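Local coordinates for protein chitin elicitor receptor kinase 1 (Arabidopsis thaliana, PDB 4EBY) that senses fungal chitin oligomers through its LysM-bearing ectodomain and, as a receptor-like kinase brought together by chitin, activates plant immunity, at residues A10-E15 / Q25-S30; D87-V92 / A121-L126. All coordinates share one frame; numbering follows the deposited sequence.

In the fold
Both contacts lie on the same mixed sheet, where a helix or its end packs against a strand. Contact 1 joins strand 8-13, inside the sheet, to the end of helix 20-26; its centre is about 7 Å from the centre of the chain. Contact 2 joins helix 89-96 to the outermost strand 122-128, with its centre about 16 Å from that of the chain. All touching residues are buried. No hydrogen bond crosses either contact; the closest contacts are apolar, and in contact 1 the polar ends of Y12 and N26 also come near each other. NAG units lie at Y13, E15 and N28 in contact 1, and one is hydrogen-bonded to N124 in contact 2. N96 of helix 89-96 takes up polar groups of contact 1.

Contact 1 (A10-E15 / Q25-S30); sequences ASYYLE and QNLNSS. With NAG (2-acetamido-2-deoxy-beta-D-glucopyranose), chain B; NAG (2-acetamido-2-deoxy-beta-D-glucopyranose), chain C; NAG (2-acetamido-2-deoxy-beta-D-glucopyranose), chain F.
In what is probably a LysM module, the end of helix 20-26 packs on strand 8-13, and L27 meets A10 and Y12. L27, the first residue to leave helical geometry, makes the largest share of the contact. Its two methyls divide the work. L27 CD2 meets A10 CB at 3.9 Å. L27 CD1 comes to the edge of the Y12 ring, near the ring plane, and lies 4.0 Å from Y12 CE1. CG anti to the backbone N (chi1 -166°) sets the Y12 ring edge beside L27. Y12 OH and N26 ND2 do not bond to each other; both hydrogen-bond to N96 O, so one carbonyl serves two buried polar groups. V63 of strand 60-70 and F79 of strand 74-82 also touch L27.

Sugars are held away from this apolar centre. N28 ND2 is joined covalently to C1 of the chain B NAG at 1.4 Å, an N-linked glycan, and N28 OD1 hydrogen-bonds to Y34 N. At the other end, O7 of the chain C NAG lies 3.5 Å from Y13 CD2 and approaches the ring obliquely. R149 makes a cation-pi contact with Y13. O3 of the same sugar donates to E15 OE1, although the place of that oxygen is less sure. Strand 8-13, helices 20-26 and 40-43 and strand 60-70 follow in the beta-alpha-alpha-beta order of a LysM module.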
loop_
_atom_site.group_PDB
_atom_site.type_symbol
_atom_site.label_atom_id
_atom_site.label_comp_id
_atom_site.label_asym_id
_atom_site.label_seq_id
_atom_site.Cartn_x
_atom_site.Cartn_y
_atom_site.Cartn_z
ATOM N N ALA A 10 -1.343 0.058 -3.290
ATOM C CA ALA A 10 -0.939 0.599 -1.994
ATOM C C ALA A 10 -1.351 2.060 -1.906
ATOM O O ALA A 10 -1.147 2.828 -2.849
ATOM C CB ALA A 10 0.584 0.469 -1.802
ATOM N N SER A 11 -1.926 2.454 -0.781
ATOM C CA SER A 11 -2.326 3.844 -0.590
ATOM C C SER A 11 -1.264 4.595 0.178
ATOM O O SER A 11 -1.021 4.305 1.353
ATOM C CB SER A 11 -3.650 3.911 0.185
ATOM O OG SER A 11 -4.053 5.268 0.353
ATOM N N TYR A 12 -0.608 5.534 -0.509
ATOM C CA TYR A 12 0.527 6.249 0.067
ATOM C C TYR A 12 0.146 7.702 0.362
ATOM O O TYR A 12 0.013 8.516 -0.548
ATOM C CB TYR A 12 1.690 6.182 -0.939
ATOM C CG TYR A 12 3.049 6.563 -0.405
ATOM C CD1 TYR A 12 4.065 5.619 -0.312
ATOM C CD2 TYR A 12 3.318 7.869 -0.004
ATOM C CE1 TYR A 12 5.342 5.981 0.162
ATOM C CE2 TYR A 12 4.559 8.223 0.485
ATOM C CZ TYR A 12 5.558 7.281 0.573
ATOM O OH TYR A 12 6.799 7.679 1.040
ATOM N N TYR A 13 0.007 8.041 1.641
ATOM C CA TYR A 13 -0.380 9.388 2.046
ATOM C C TYR A 13 0.800 10.359 1.951
ATOM O O TYR A 13 1.925 10.006 2.315
ATOM C CB TYR A 13 -0.917 9.355 3.476
ATOM C CG TYR A 13 -1.308 10.709 4.003
ATOM C CD1 TYR A 13 -2.542 11.258 3.697
ATOM C CD2 TYR A 13 -0.436 11.442 4.808
ATOM C CE1 TYR A 13 -2.909 12.517 4.166
ATOM C CE2 TYR A 13 -0.801 12.702 5.294
ATOM C CZ TYR A 13 -2.038 13.228 4.967
ATOM O OH TYR A 13 -2.408 14.476 5.450
ATOM N N LEU A 14 0.532 11.570 1.463
ATOM C CA LEU A 14 1.592 12.534 1.197
ATOM C C LEU A 14 1.763 13.561 2.312
ATOM O O LEU A 14 0.852 14.350 2.597
ATOM C CB LEU A 14 1.282 13.264 -0.110
ATOM C CG LEU A 14 1.222 12.388 -1.358
ATOM C CD1 LEU A 14 0.909 13.290 -2.572
ATOM C CD2 LEU A 14 2.550 11.687 -1.563
ATOM N N GLU A 15 2.932 13.547 2.949
ATOM C CA GLU A 15 3.293 14.627 3.844
ATOM C C GLU A 15 4.808 14.850 3.867
ATOM O O GLU A 15 5.584 13.986 3.463
ATOM C CB GLU A 15 2.748 14.396 5.243
ATOM C CG GLU A 15 3.400 13.254 5.938
ATOM C CD GLU A 15 2.779 12.952 7.308
ATOM O OE1 GLU A 15 3.088 11.872 7.836
ATOM O OE2 GLU A 15 2.009 13.785 7.857
ATOM N N GLN A 25 10.390 4.962 -6.422
ATOM C CA GLN A 25 11.640 4.314 -6.062
ATOM C C GLN A 25 11.389 3.315 -4.923
ATOM O O GLN A 25 11.754 2.136 -5.002
ATOM C CB GLN A 25 12.650 5.359 -5.594
ATOM C CG GLN A 25 13.990 4.762 -5.216
ATOM C CD GLN A 25 15.061 5.824 -5.086
ATOM O OE1 GLN A 25 14.867 6.843 -4.416
ATOM N NE2 GLN A 25 16.186 5.609 -5.752
ATOM N N ASN A 26 10.765 3.797 -3.863
ATOM C CA ASN A 26 10.549 2.953 -2.685
ATOM C C ASN A 26 9.644 1.761 -2.987
ATOM O O ASN A 26 9.881 0.634 -2.520
ATOM C CB ASN A 26 9.962 3.792 -1.550
ATOM C CG ASN A 26 10.972 4.784 -0.978
ATOM O OD1 ASN A 26 12.129 4.837 -1.427
ATOM N ND2 ASN A 26 10.539 5.591 0.003
ATOM N N LEU A 27 8.599 2.021 -3.766
ATOM C CA LEU A 27 7.666 0.967 -4.127
ATOM C C LEU A 27 7.958 0.402 -5.524
ATOM O O LEU A 27 7.053 -0.100 -6.202
ATOM C CB LEU A 27 6.211 1.451 -4.008
ATOM C CG LEU A 27 5.657 1.604 -2.589
ATOM C CD1 LEU A 27 6.355 2.654 -1.772
ATOM C CD2 LEU A 27 4.145 1.913 -2.661
ATOM N N ASN A 28 9.226 0.457 -5.953
ATOM C CA ASN A 28 9.580 -0.136 -7.231
ATOM C C ASN A 28 9.245 -1.635 -7.269
ATOM O O ASN A 28 9.468 -2.364 -6.290
ATOM C CB ASN A 28 11.064 0.045 -7.518
ATOM C CG ASN A 28 11.487 -0.716 -8.739
ATOM O OD1 ASN A 28 11.164 -0.325 -9.858
ATOM N ND2 ASN A 28 12.190 -1.827 -8.525
ATOM N N SER A 29 8.700 -2.085 -8.397
ATOM C CA SER A 29 8.478 -3.501 -8.640
ATOM C C SER A 29 8.366 -3.740 -10.136
ATOM O O SER A 29 8.442 -2.796 -10.912
ATOM C CB SER A 29 7.183 -3.963 -7.968
ATOM O OG SER A 29 6.042 -3.497 -8.712
ATOM N N SER A 30 8.172 -4.992 -10.531
ATOM C CA SER A 30 7.978 -5.315 -11.942
ATOM C C SER A 30 6.737 -4.618 -12.485
ATOM O O SER A 30 6.673 -4.293 -13.670
ATOM C CB SER A 30 7.815 -6.830 -12.090
ATOM O OG SER A 30 8.999 -7.513 -11.714
HETATM C C1 NAG B . 12.385 -2.767 -9.606
HETATM C C2 NAG B . 13.866 -2.804 -10.012
HETATM C C3 NAG B . 14.060 -3.882 -11.084
HETATM C C4 NAG B . 13.534 -5.222 -10.589
HETATM C C5 NAG B . 12.093 -5.082 -10.115
HETATM C C6 NAG B . 11.585 -6.406 -9.557
HETATM C C7 NAG B . 15.024 -0.673 -9.727
HETATM C C8 NAG B . 15.318 0.709 -10.223
HETATM N N2 NAG B . 14.318 -1.504 -10.506
HETATM O O3 NAG B . 15.426 -3.938 -11.450
HETATM O O4 NAG B . 13.525 -6.201 -11.611
HETATM O O5 NAG B . 11.970 -4.055 -9.145
HETATM O O6 NAG B . 12.304 -6.765 -8.390
HETATM O O7 NAG B . 15.435 -0.984 -8.617
HETATM C C1 NAG C . 2.319 6.949 10.025
HETATM C C2 NAG C . 2.014 8.345 9.465
HETATM C C3 NAG C . 2.531 9.434 10.413
HETATM C C4 NAG C . 2.138 9.184 11.865
HETATM C C5 NAG C . 2.371 7.725 12.247
HETATM C C6 NAG C . 1.861 7.404 13.650
HETATM C C7 NAG C . 2.019 8.932 7.082
HETATM C C8 NAG C . 2.835 9.190 5.835
HETATM N N2 NAG C . 2.654 8.500 8.177
HETATM O O3 NAG C . 2.084 10.718 10.007
HETATM O O4 NAG C . 2.929 10.007 12.701
HETATM O O5 NAG C . 1.728 6.870 11.319
HETATM O O6 NAG C . 0.466 7.634 13.689
HETATM O O7 NAG C . 0.801 9.114 7.058
HETATM C C1 NAG F . 7.130 15.271 9.256
HETATM C C2 NAG F . 7.168 13.885 9.918
HETATM C C3 NAG F . 6.964 13.966 11.425
HETATM C C4 NAG F . 7.890 15.009 12.029
HETATM C C5 NAG F . 7.876 16.314 11.231
HETATM C C6 NAG F . 8.920 17.285 11.771
HETATM C C7 NAG F . 6.577 11.808 8.856
HETATM C C8 NAG F . 5.650 11.094 7.906
HETATM N N2 NAG F . 6.188 12.986 9.344
HETATM O O3 NAG F . 7.216 12.695 12.011
HETATM O O4 NAG F . 7.476 15.280 13.350
HETATM O O5 NAG F . 8.127 16.062 9.859
HETATM O O6 NAG F . 10.196 16.682 11.714
HETATM O O7 NAG F . 7.657 11.300 9.154
#

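Contact 2 (D87-V92 / A121-L126); sequences DTYERV and ATLNVL. With NAG (2-acetamido-2-deoxy-beta-D-glucopyranose), chain E.
Helix 89-96 packs against strand 122-128 with the CA atoms of Y89 and L123 9.4 Å apart and those of V92 and V125 9.1 Å apart. The pair belongs to a LysM domain, whose fold sets two helices on one side of a two-stranded antiparallel sheet. L123 CD2 sits at the edge of the Y89 ring, near the ring plane, 4.0 Å from Y89 CE1. L123 CD1 lies 4.3 Å from V92 CG2, so the leucine touches two residues one helical turn apart. With Y89 CG beside the backbone N (chi1 -72°), the ring reaches the strand, and its hydroxyl is hydrogen-bonded to F112 O. L106 of helix 103-109 packs on both Y89 and V92.

T88 is the N-cap: its OG1 accepts from R91 N at 2.9 Å. A salt bridge spans the same turn. R91 NH2 meets the anti side of D87 OD1, somewhat out of the carboxylate plane, in a nearly straight bond (172°); it also bonds Q85 O. Y81 OH and R84 N hold D87 OD2. N124 OD1 is held by R109 NE. N124 ND2 donates to O5 of the chain E NAG at 2.9 Å, in a bent bond of 145°.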
loop_
_atom_site.group_PDB
_atom_site.type_symbol
_atom_site.label_atom_id
_atom_site.label_comp_id
_atom_site.label_asym_id
_atom_site.label_seq_id
_atom_site.Cartn_x
_atom_site.Cartn_y
_atom_site.Cartn_z
ATOM N N ASP A 87 18.671 6.811 8.604
ATOM C CA ASP A 87 17.485 5.958 8.586
ATOM C C ASP A 87 17.412 5.092 9.829
ATOM O O ASP A 87 18.438 4.655 10.381
ATOM C CB ASP A 87 17.446 5.072 7.332
ATOM C CG ASP A 87 16.969 5.811 6.102
ATOM O OD1 ASP A 87 16.435 6.931 6.243
ATOM O OD2 ASP A 87 17.104 5.264 4.980
ATOM N N THR A 88 16.182 4.858 10.282
ATOM C CA THR A 88 15.904 3.934 11.359
ATOM C C THR A 88 14.743 3.086 10.888
ATOM O O THR A 88 14.030 3.478 9.957
ATOM C CB THR A 88 15.465 4.659 12.648
ATOM O OG1 THR A 88 14.286 5.428 12.380
ATOM C CG2 THR A 88 16.569 5.591 13.127
ATOM N N TYR A 89 14.550 1.931 11.507
ATOM C CA TYR A 89 13.400 1.103 11.151
ATOM C C TYR A 89 12.094 1.857 11.357
ATOM O O TYR A 89 11.174 1.754 10.533
ATOM C CB TYR A 89 13.401 -0.193 11.945
ATOM C CG TYR A 89 14.470 -1.187 11.522
ATOM C CD1 TYR A 89 14.661 -1.522 10.188
ATOM C CD2 TYR A 89 15.284 -1.800 12.474
ATOM C CE1 TYR A 89 15.639 -2.447 9.809
ATOM C CE2 TYR A 89 16.272 -2.717 12.100
ATOM C CZ TYR A 89 16.438 -3.037 10.772
ATOM O OH TYR A 89 17.411 -3.949 10.403
ATOM N N GLU A 90 12.020 2.627 12.439
ATOM C CA GLU A 90 10.826 3.423 12.712
ATOM C C GLU A 90 10.590 4.407 11.570
ATOM O O GLU A 90 9.493 4.491 11.018
ATOM C CB GLU A 90 10.959 4.191 14.038
ATOM C CG GLU A 90 9.736 5.056 14.327
ATOM C CD GLU A 90 10.013 6.205 15.285
ATOM O OE1 GLU A 90 11.097 6.824 15.199
ATOM O OE2 GLU A 90 9.129 6.496 16.117
ATOM N N ARG A 91 11.618 5.155 11.194
ATOM C CA ARG A 91 11.426 6.157 10.145
ATOM C C ARG A 91 11.079 5.552 8.786
ATOM O O ARG A 91 10.240 6.077 8.050
ATOM C CB ARG A 91 12.634 7.074 10.015
ATOM C CG ARG A 91 12.239 8.408 9.417
ATOM C CD ARG A 91 13.348 9.415 9.569
ATOM N NE ARG A 91 14.469 9.030 8.733
ATOM C CZ ARG A 91 15.576 9.750 8.597
ATOM N NH1 ARG A 91 15.701 10.902 9.238
ATOM N NH2 ARG A 91 16.549 9.318 7.811
ATOM N N VAL A 92 11.719 4.440 8.449
ATOM C CA VAL A 92 11.435 3.781 7.191
ATOM C C VAL A 92 9.967 3.348 7.124
ATOM O O VAL A 92 9.335 3.501 6.092
ATOM C CB VAL A 92 12.388 2.590 6.940
ATOM C CG1 VAL A 92 11.970 1.811 5.696
ATOM C CG2 VAL A 92 13.834 3.118 6.777
ATOM N N ALA A 121 22.986 -0.252 2.905
ATOM C CA ALA A 121 22.342 -1.535 3.201
ATOM C C ALA A 121 21.035 -1.582 2.409
ATOM O O ALA A 121 20.467 -0.537 2.059
ATOM C CB ALA A 121 22.064 -1.675 4.698
ATOM N N THR A 122 20.545 -2.788 2.123
ATOM C CA THR A 122 19.252 -2.937 1.483
ATOM C C THR A 122 18.336 -3.625 2.498
ATOM O O THR A 122 18.748 -4.606 3.134
ATOM C CB THR A 122 19.337 -3.811 0.241
ATOM O OG1 THR A 122 20.220 -3.200 -0.723
ATOM C CG2 THR A 122 17.974 -3.975 -0.371
ATOM N N LEU A 123 17.129 -3.085 2.639
ATOM C CA LEU A 123 16.117 -3.695 3.497
ATOM C C LEU A 123 15.094 -4.416 2.660
ATOM O O LEU A 123 14.685 -3.941 1.588
ATOM C CB LEU A 123 15.390 -2.630 4.337
ATOM C CG LEU A 123 16.272 -1.737 5.220
ATOM C CD1 LEU A 123 15.380 -0.788 6.042
ATOM C CD2 LEU A 123 17.200 -2.554 6.140
ATOM N N ASN A 124 14.647 -5.554 3.199
ATOM C CA ASN A 124 13.467 -6.270 2.737
ATOM C C ASN A 124 12.265 -5.654 3.449
ATOM O O ASN A 124 12.212 -5.636 4.682
ATOM C CB ASN A 124 13.630 -7.747 3.105
ATOM C CG ASN A 124 12.501 -8.619 2.579
ATOM O OD1 ASN A 124 11.332 -8.312 2.763
ATOM N ND2 ASN A 124 12.861 -9.717 1.918
ATOM N N VAL A 125 11.339 -5.090 2.667
ATOM C CA VAL A 125 10.201 -4.346 3.221
ATOM C C VAL A 125 8.898 -5.024 2.848
ATOM O O VAL A 125 8.523 -5.034 1.677
ATOM C CB VAL A 125 10.172 -2.923 2.644
ATOM C CG1 VAL A 125 8.999 -2.146 3.230
ATOM C CG2 VAL A 125 11.502 -2.186 2.945
ATOM N N LEU A 126 8.213 -5.604 3.837
ATOM C CA LEU A 126 6.970 -6.323 3.571
ATOM C C LEU A 126 5.753 -5.415 3.640
ATOM O O LEU A 126 5.528 -4.713 4.630
ATOM C CB LEU A 126 6.815 -7.469 4.590
ATOM C CG LEU A 126 5.504 -8.236 4.467
ATOM C CD1 LEU A 126 5.440 -8.909 3.108
ATOM C CD2 LEU A 126 5.403 -9.268 5.615
HETATM C C1 NAG E . 9.955 -12.264 1.143
HETATM C C2 NAG E . 9.984 -13.635 0.454
HETATM C C3 NAG E . 10.136 -14.709 1.522
HETATM C C4 NAG E . 11.391 -14.433 2.334
HETATM C C5 NAG E . 11.410 -13.008 2.863
HETATM C C6 NAG E . 12.740 -12.724 3.562
HETATM C C7 NAG E . 8.802 -14.334 -1.576
HETATM C C8 NAG E . 7.471 -14.427 -2.283
HETATM N N2 NAG E . 8.779 -13.901 -0.314
HETATM O O3 NAG E . 10.207 -15.988 0.914
HETATM O O4 NAG E . 11.449 -15.276 3.457
HETATM O O5 NAG E . 11.189 -12.091 1.813
HETATM O O6 NAG E . 13.827 -12.764 2.654
HETATM O O7 NAG E . 9.838 -14.653 -2.167
#